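Response regulator (Vibrio cholerae O1 biovar El Tor, PDB 7KPO) forms the DNA-binding domain of the sensor histidine kinase ChiS and probably binds DNA through its compact, mainly helical fold. Local coordinates at residues 32-35 and 36-40; 70-73 and 74-78; 89-92 and 93-97. One frame throughout, in Å; residues are numbered along the deposited sequence. Where two conformers were deposited one is given.

Contact 1 (32-35 and 36-40); sequences FTFA and EQSGL
Ser38 turns its hydroxyl back onto Phe34 at the last turn of helix 31-38, and the polar bonds made there show how a serine can close a helix. With OG set between its own backbone N and carbonyl carbon (chi1 72°), Ser38 donates from OG to Phe34 O at 2.7 Å. The same acceptor takes the regular helical bond from Ser38 N at 3.0 Å, and the two donors come from opposite faces of the carbonyl plane. OG is used a second time as an acceptor: Leu40 N reaches Ser38 OG at 3.0 Å with an N-H...O angle of 161°, making an ST turn that leads out of the helix end. Gly39, whose phi is positive, leaves the helical path here while its N still bonds to Ala35 O at 2.9 Å. One hydroxyl thus ties the final helical turn to the first residues of the loop. At the other end, Thr33 OG1 bonds to Ser30 OG.

Aromatic packing is the second kind of contact. Ser38 OG lies over one face of the Phe34 ring, displaced toward its rim, with Phe34 CE1 3.8 Å away. Further round the same ring, Phe34 CZ meets Leu40 CD1 at 4.2 Å. One turn earlier, the side chains of Phe32 and Glu36 run alongside each other, and Phe32 CE1 touches Glu36 CB at 3.9 Å; the ring and carboxylate planes are 25° apart.

Within the fold, Phe34 packs against Ser76 and Ile80 of helix 70-83, and Gln37 and Ser38 touch Tyr79 of that helix. Phe32 and Glu36 lean on Val43, just before strand 44-46, while Ala35 fits against Trp41 and against Thr52, just after strand 49-51.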
loop_
_atom_site.group_PDB
_atom_site.type_symbol
_atom_site.label_atom_id
_atom_site.label_comp_id
_atom_site.label_asym_id
_atom_site.label_seq_id
_atom_site.Cartn_x
_atom_site.Cartn_y
_atom_site.Cartn_z
ATOM N N PHE A 32 -7.537 -20.478 2.910
ATOM C CA PHE A 32 -6.693 -21.622 2.497
ATOM C C PHE A 32 -5.773 -21.192 1.356
ATOM O O PHE A 32 -4.565 -21.548 1.428
ATOM C CB PHE A 32 -7.544 -22.808 2.048
ATOM C CG PHE A 32 -6.738 -23.922 1.437
ATOM C CD1 PHE A 32 -6.403 -23.900 0.092
ATOM C CD2 PHE A 32 -6.291 -24.976 2.214
ATOM C CE1 PHE A 32 -5.643 -24.917 -0.465
ATOM C CE2 PHE A 32 -5.540 -25.998 1.651
ATOM C CZ PHE A 32 -5.220 -25.966 0.314
ATOM N N THR A 33 -6.338 -20.500 0.351
ATOM C CA THR A 33 -5.601 -20.047 -0.860
ATOM C C THR A 33 -4.536 -19.018 -0.470
ATOM O O THR A 33 -3.447 -19.046 -1.065
ATOM C CB THR A 33 -6.564 -19.529 -1.930
ATOM O OG1 THR A 33 -7.350 -20.659 -2.303
ATOM C CG2 THR A 33 -5.854 -18.958 -3.136
ATOM N N PHE A 34 -4.856 -18.107 0.443
ATOM C CA PHE A 34 -3.807 -17.167 0.898
ATOM C C PHE A 34 -2.597 -17.966 1.410
ATOM O O PHE A 34 -1.459 -17.662 1.019
ATOM C CB PHE A 34 -4.340 -16.232 1.985
ATOM C CG PHE A 34 -3.229 -15.705 2.848
ATOM C CD1 PHE A 34 -2.282 -14.835 2.335
ATOM C CD2 PHE A 34 -3.088 -16.148 4.150
ATOM C CE1 PHE A 34 -1.226 -14.401 3.118
ATOM C CE2 PHE A 34 -2.037 -15.707 4.934
ATOM C CZ PHE A 34 -1.111 -14.834 4.417
ATOM N N ALA A 35 -2.844 -18.966 2.257
ATOM C CA ALA A 35 -1.746 -19.767 2.853
ATOM C C ALA A 35 -0.997 -20.543 1.779
ATOM O O ALA A 35 0.234 -20.514 1.756
ATOM C CB ALA A 35 -2.327 -20.737 3.877
ATOM N N GLU A 36 -1.756 -21.223 0.937
ATOM C CA GLU A 36 -1.164 -22.094 -0.093
ATOM C C GLU A 36 -0.389 -21.271 -1.129
ATOM O O GLU A 36 0.761 -21.631 -1.435
ATOM C CB GLU A 36 -2.293 -22.890 -0.739
ATOM C CG GLU A 36 -1.801 -23.838 -1.797
ATOM C CD GLU A 36 -0.815 -24.863 -1.279
ATOM O OE1 GLU A 36 -1.020 -25.362 -0.149
ATOM O OE2 GLU A 36 0.165 -25.144 -1.997
ATOM N N GLN A 37 -0.993 -20.196 -1.634
ATOM C CA GLN A 37 -0.335 -19.404 -2.703
ATOM C C GLN A 37 0.876 -18.646 -2.139
ATOM O O GLN A 37 1.920 -18.616 -2.812
ATOM C CB GLN A 37 -1.355 -18.464 -3.343
ATOM C CG GLN A 37 -0.945 -17.992 -4.728
ATOM C CD GLN A 37 -0.928 -19.107 -5.752
ATOM O OE1 GLN A 37 -1.553 -20.159 -5.582
ATOM N NE2 GLN A 37 -0.219 -18.879 -6.848
ATOM N N SER A 38 0.746 -18.067 -0.944
ATOM C CA SER A 38 1.864 -17.284 -0.355
ATOM C C SER A 38 2.978 -18.199 0.160
ATOM O O SER A 38 4.126 -17.736 0.231
ATOM C CB SER A 38 1.380 -16.418 0.775
ATOM O OG SER A 38 1.065 -17.199 1.923
ATOM N N GLY A 39 2.622 -19.420 0.565
ATOM C CA GLY A 39 3.584 -20.346 1.186
ATOM C C GLY A 39 3.934 -19.918 2.606
ATOM O O GLY A 39 4.840 -20.518 3.197
ATOM N N LEU A 40 3.207 -18.954 3.168
ATOM C CA LEU A 40 3.581 -18.444 4.516
ATOM C C LEU A 40 3.042 -19.330 5.641
ATOM O O LEU A 40 3.579 -19.220 6.757
ATOM C CB LEU A 40 3.067 -17.009 4.661
ATOM C CG LEU A 40 3.791 -15.982 3.796
ATOM C CD1 LEU A 40 3.059 -14.657 3.818
ATOM C CD2 LEU A 40 5.232 -15.804 4.251
#

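Contact 2 (70-73 and 74-78); sequences WRTV and LNSLD. With SO4 (sulfate ion), chain B; SO4 (sulfate ion), chain E.
A chi1 of -63° places Ser76 OG beside its own backbone N, from where it turns back one helical turn and donates to Thr72 O at 2.8 Å. The motif is a serine hydroxyl bonded to the carbonyl four residues earlier in an alpha-helix, here helix 70-83. Ser76 N bonds to Thr72 O as well, at 2.9 Å, and the two donors use opposite faces of the carbonyl plane. Ser76 OG also receives a bond from Trp41 NE1, so this buried hydroxyl both donates and accepts.

The beginning of the same helix gathers anions. Thr72 OG1 donates to O2 of one sulfate (chain B) at 2.7 Å, and Thr72 N adds a weak bond to that oxygen. A bend at chi3 (-53°) brings the Arg71 guanidinium round to the same ion, where Arg71 NE reaches O3 at 3.0 Å and Arg71 NH1 reaches O1 at 2.9 Å. The outer edge of the guanidinium grips a second sulfate (chain E), Arg71 NH1 to O4 at 2.8 Å and Arg71 NH2 to O2 at 3.0 Å. Both sulfur atoms lie in the guanidinium plane, and Arg69 NH1 also bonds to sulfate at this site. The ions probably come from the crystallisation liquor, but their setting at a helix start is consistent with a place that could hold a DNA phosphate.

On the inner side, Val73 and Leu77 pack on helix 2-27, and Leu74 meets Leu105 of helix 89-106. A water accepts from Asn75 ND2 at 2.9 Å and donates weakly to Thr72 OG1.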
loop_
_atom_site.group_PDB
_atom_site.type_symbol
_atom_site.label_atom_id
_atom_site.label_comp_id
_atom_site.label_asym_id
_atom_site.label_seq_id
_atom_site.Cartn_x
_atom_site.Cartn_y
_atom_site.Cartn_z
ATOM N N TRP A 70 6.049 -13.270 14.768
ATOM C CA TRP A 70 5.792 -11.854 14.399
ATOM C C TRP A 70 6.172 -11.567 12.945
ATOM O O TRP A 70 5.399 -10.879 12.263
ATOM C CB TRP A 70 6.548 -10.919 15.349
ATOM C CG TRP A 70 6.219 -11.164 16.787
ATOM C CD1 TRP A 70 6.929 -11.931 17.662
ATOM C CD2 TRP A 70 5.065 -10.698 17.511
ATOM N NE1 TRP A 70 6.315 -11.953 18.883
ATOM C CE2 TRP A 70 5.174 -11.204 18.825
ATOM C CE3 TRP A 70 3.971 -9.890 17.192
ATOM C CZ2 TRP A 70 4.222 -10.944 19.807
ATOM C CZ3 TRP A 70 3.032 -9.627 18.167
ATOM C CH2 TRP A 70 3.160 -10.147 19.454
ATOM N N ARG A 71 7.338 -12.033 12.505
ATOM C CA ARG A 71 7.784 -11.734 11.119
ATOM C C ARG A 71 6.854 -12.410 10.112
ATOM O O ARG A 71 6.578 -11.808 9.072
ATOM C CB ARG A 71 9.221 -12.192 10.881
ATOM C CG ARG A 71 10.248 -11.495 11.760
ATOM C CD ARG A 71 11.659 -11.779 11.282
ATOM N NE ARG A 71 11.910 -13.209 11.157
ATOM C CZ ARG A 71 12.962 -13.752 10.553
ATOM N NH1 ARG A 71 13.068 -15.067 10.482
ATOM N NH2 ARG A 71 13.889 -12.987 10.001
ATOM N N THR A 72 6.393 -13.618 10.421
ATOM C CA THR A 72 5.488 -14.322 9.486
ATOM C C THR A 72 4.162 -13.554 9.411
ATOM O O THR A 72 3.575 -13.474 8.323
ATOM C CB THR A 72 5.312 -15.780 9.896
ATOM O OG1 THR A 72 6.586 -16.421 9.834
ATOM C CG2 THR A 72 4.338 -16.486 8.985
ATOM N N VAL A 73 3.697 -13.016 10.539
ATOM C CA VAL A 73 2.455 -12.192 10.517
ATOM C C VAL A 73 2.717 -10.927 9.690
ATOM O O VAL A 73 1.890 -10.600 8.834
ATOM C CB VAL A 73 1.975 -11.856 11.936
ATOM C CG1 VAL A 73 0.870 -10.810 11.907
ATOM C CG2 VAL A 73 1.525 -13.107 12.668
ATOM N N LEU A 74 3.832 -10.231 9.925
ATOM C CA LEU A 74 4.095 -8.999 9.127
ATOM C C LEU A 74 4.211 -9.358 7.639
ATOM O O LEU A 74 3.697 -8.596 6.812
ATOM C CB LEU A 74 5.353 -8.297 9.644
ATOM C CG LEU A 74 5.210 -7.634 11.011
ATOM C CD1 LEU A 74 6.553 -7.134 11.509
ATOM C CD2 LEU A 74 4.208 -6.494 10.969
ATOM N N ASN A 75 4.834 -10.494 7.316
ATOM C CA ASN A 75 4.952 -10.931 5.899
ATOM C C ASN A 75 3.554 -11.210 5.333
ATOM O O ASN A 75 3.339 -10.966 4.142
ATOM C CB ASN A 75 5.836 -12.168 5.748
ATOM C CG ASN A 75 7.297 -11.884 6.015
ATOM O OD1 ASN A 75 7.728 -10.736 5.970
ATOM N ND2 ASN A 75 8.056 -12.930 6.284
ATOM N N SER A 76 2.652 -11.716 6.169
ATOM C CA SER A 76 1.254 -12.002 5.760
ATOM C C SER A 76 0.530 -10.691 5.430
ATOM O O SER A 76 -0.142 -10.613 4.385
ATOM C CB SER A 76 0.533 -12.755 6.837
ATOM O OG SER A 76 1.133 -14.021 7.061
ATOM N N LEU A 77 0.640 -9.699 6.322
ATOM C CA LEU A 77 0.009 -8.381 6.071
ATOM C C LEU A 77 0.587 -7.796 4.773
ATOM O O LEU A 77 -0.190 -7.298 3.942
ATOM C CB LEU A 77 0.263 -7.440 7.255
ATOM C CG LEU A 77 -0.166 -7.937 8.638
ATOM C CD1 LEU A 77 0.132 -6.892 9.697
ATOM C CD2 LEU A 77 -1.636 -8.304 8.678
ATOM N N ASP A 78 1.906 -7.884 4.586
ATOM C CA ASP A 78 2.561 -7.332 3.367
ATOM C C ASP A 78 2.072 -8.074 2.116
ATOM O O ASP A 78 1.810 -7.417 1.099
ATOM C CB ASP A 78 4.084 -7.411 3.477
ATOM C CG ASP A 78 4.688 -6.465 4.501
ATOM O OD1 ASP A 78 3.971 -5.562 4.967
ATOM O OD2 ASP A 78 5.870 -6.655 4.837
HETATM S S SO4 B . 9.731 -16.197 11.814
HETATM O O1 SO4 B . 10.485 -16.460 10.618
HETATM O O2 SO4 B . 8.518 -15.494 11.492
HETATM O O3 SO4 B . 10.534 -15.390 12.694
HETATM O O4 SO4 B . 9.402 -17.430 12.474
HETATM S S SO4 E . 16.444 -15.574 8.892
HETATM O O1 SO4 E . 17.625 -15.164 9.607
HETATM O O2 SO4 E . 15.822 -14.424 8.292
HETATM O O3 SO4 E . 16.810 -16.514 7.863
HETATM O O4 SO4 E . 15.524 -16.196 9.808
HETATM O O HOH W 1 7.660 -15.785 6.763
#

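Contact 3 (89-92 and 93-97); sequences PERT and HIEMQ. With SO4 (sulfate ion), chain D; SO4 (sulfate ion), chain C.
In one of the two deposited conformers of Glu95, Glu95 OE2 lies 3.2 Å from Arg91 NH1 in an i to i+4 salt bridge near the start of helix 89-106, the helix that meets its counterpart in the second subunit. The hydrogen bond within it is weak and bent, 128° at the hydrogen, and the guanidinium and carboxylate planes stand 76° apart. Arg91 NH1 also reaches O2 of each of two sulfates, weakly for the chain D ion, and Arg91 NH2 is held mainly by these ions. Thr92 CG2 lies alongside Met96, a selenomethionine, with Thr92 CG2 and Met96 CG 4.1 Å apart.

The other polar ends find partners beyond the segment: in the same chain Glu90 OE1 pairs with Arg25 and His93 NE2 with Glu14, both of helix 2-27, while Arg91 NE bonds to Cys84 O, Arg91 NH2 weakly to Leu81 O, and Thr92 OG1 to Gly88 O. Across the interface, Glu95 OE1 has a stronger partner in Arg91 NH1 of the second subunit, reciprocally, and the two Thr92 OG1 atoms bond to each other.

The sulfates, probably from the crystallisation liquor, overlap too closely to be present together; when the chain D ion is present, its O1 lies in the Arg91 guanidinium plane, 2.8 Å from Arg91 NH2.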
loop_
_atom_site.group_PDB
_atom_site.type_symbol
_atom_site.label_atom_id
_atom_site.label_comp_id
_atom_site.label_asym_id
_atom_site.label_seq_id
_atom_site.Cartn_x
_atom_site.Cartn_y
_atom_site.Cartn_z
ATOM N N PRO A 89 -11.429 2.482 3.849
ATOM C CA PRO A 89 -11.247 2.315 5.288
ATOM C C PRO A 89 -10.717 0.933 5.707
ATOM O O PRO A 89 -9.894 0.862 6.597
ATOM C CB PRO A 89 -12.666 2.547 5.836
ATOM C CG PRO A 89 -13.313 3.459 4.817
ATOM C CD PRO A 89 -12.772 2.971 3.493
ATOM N N GLU A 90 -11.196 -0.131 5.067
ATOM C CA GLU A 90 -10.762 -1.499 5.441
ATOM C C GLU A 90 -9.253 -1.631 5.215
ATOM O O GLU A 90 -8.552 -2.148 6.102
ATOM C CB GLU A 90 -11.561 -2.520 4.641
ATOM C CG GLU A 90 -11.372 -3.935 5.129
ATOM C CD GLU A 90 -12.236 -4.966 4.430
ATOM O OE1 GLU A 90 -12.956 -4.595 3.488
ATOM O OE2 GLU A 90 -12.188 -6.135 4.829
ATOM N N ARG A 91 -8.766 -1.175 4.063
ATOM C CA ARG A 91 -7.316 -1.266 3.773
ATOM C C ARG A 91 -6.528 -0.352 4.715
ATOM O O ARG A 91 -5.488 -0.781 5.242
ATOM C CB ARG A 91 -7.039 -0.887 2.320
ATOM C CG ARG A 91 -5.652 -1.301 1.866
ATOM C CD ARG A 91 -5.436 -0.984 0.405
ATOM N NE ARG A 91 -4.371 -1.803 -0.167
ATOM C CZ ARG A 91 -3.084 -1.478 -0.178
ATOM N NH1 ARG A 91 -2.679 -0.339 0.355
ATOM N NH2 ARG A 91 -2.200 -2.294 -0.719
ATOM N N THR A 92 -7.008 0.870 4.922
ATOM C CA THR A 92 -6.303 1.829 5.808
ATOM C C THR A 92 -6.160 1.214 7.206
ATOM O O THR A 92 -5.092 1.367 7.826
ATOM C CB THR A 92 -7.050 3.164 5.819
ATOM O OG1 THR A 92 -7.005 3.705 4.496
ATOM C CG2 THR A 92 -6.473 4.146 6.814
ATOM N N HIS A 93 -7.198 0.531 7.680
ATOM C CA HIS A 93 -7.152 -0.085 9.030
ATOM C C HIS A 93 -6.015 -1.104 9.105
ATOM O O HIS A 93 -5.295 -1.120 10.111
ATOM C CB HIS A 93 -8.512 -0.707 9.354
ATOM C CG HIS A 93 -8.539 -1.446 10.644
ATOM N ND1 HIS A 93 -8.516 -0.801 11.861
ATOM C CD2 HIS A 93 -8.613 -2.763 10.916
ATOM C CE1 HIS A 93 -8.559 -1.696 12.829
ATOM N NE2 HIS A 93 -8.626 -2.901 12.274
ATOM N N ILE A 94 -5.858 -1.922 8.070
ATOM C CA ILE A 94 -4.770 -2.940 8.052
ATOM C C ILE A 94 -3.418 -2.218 8.063
ATOM O O ILE A 94 -2.521 -2.633 8.812
ATOM C CB ILE A 94 -4.929 -3.875 6.845
ATOM C CG1 ILE A 94 -6.225 -4.682 6.956
ATOM C CG2 ILE A 94 -3.716 -4.779 6.714
ATOM C CD1 ILE A 94 -6.720 -5.241 5.651
ATOM N N GLU A 95 -3.270 -1.178 7.244
ATOM C CA GLU A 95 -1.989 -0.431 7.204
ATOM C C GLU A 95 -1.679 0.164 8.573
ATOM O O GLU A 95 -0.532 0.144 9.014
ATOM C CB GLU A 95 -2.043 0.698 6.178
ATOM C CG GLU A 95 -2.281 0.234 4.759
ATOM C CD GLU A 95 -2.299 1.392 3.782
ATOM O OE1 GLU A 95 -1.438 2.290 3.921
ATOM O OE2 GLU A 95 -3.198 1.424 2.926
HETATM N N MSE A 96 -2.705 0.705 9.239
HETATM C CA MSE A 96 -2.520 1.324 10.540
HETATM C C MSE A 96 -2.124 0.271 11.578
HETATM O O MSE A 96 -1.252 0.526 12.409
HETATM C CB MSE A 96 -3.786 2.096 10.920
HETATM C CG MSE A 96 -4.049 3.311 10.039
HETATM SE SE MSE A 96 -2.822 4.785 10.393
HETATM C CE MSE A 96 -3.341 5.441 12.157
ATOM N N GLN A 97 -2.742 -0.913 11.528
ATOM C CA GLN A 97 -2.413 -1.959 12.489
ATOM C C GLN A 97 -0.989 -2.471 12.211
ATOM O O GLN A 97 -0.273 -2.777 13.186
ATOM C CB GLN A 97 -3.476 -3.062 12.465
ATOM C CG GLN A 97 -4.850 -2.601 12.948
ATOM C CD GLN A 97 -4.940 -2.425 14.445
ATOM O OE1 GLN A 97 -4.691 -3.349 15.210
ATOM N NE2 GLN A 97 -5.376 -1.254 14.876
HETATM S S SO4 D . 0.492 -0.201 -1.918
HETATM O O1 SO4 D . 0.382 -1.428 -1.172
HETATM O O2 SO4 D . -0.394 0.792 -1.356
HETATM O O3 SO4 D . 0.122 -0.439 -3.287
HETATM O O4 SO4 D . 1.855 0.265 -1.856
HETATM S S SO4 C . 1.395 -1.292 0.590
HETATM O O1 SO4 C . 1.821 -0.315 -0.379
HETATM O O2 SO4 C . 0.332 -0.743 1.400
HETATM O O3 SO4 C . 2.502 -1.636 1.440
HETATM O O4 SO4 C . 0.929 -2.466 -0.103
#

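How the contacts relate
Contacts 1 and 2, their centres about 13 Å apart, touch directly. Phe34 CZ rests 3.6 Å from Ser76 OG, and Leu40 CD1 lies 3.8 Å from Ser76 CA, so the closing turn of helix 31-38 packs against Ser76 on helix 70-83. Contact 3 stands off from both: its centre is about 14 Å from that of contact 2, with nearest atoms about 5 Å apart, and about 21 Å from that of contact 1. The salt bridge of Asp78 to Arg98 joins the helices of contacts 2 and 3. Each of these two helices carries its own sulfate site, at the helix start in 70-78 and beside the second subunit in 89-97.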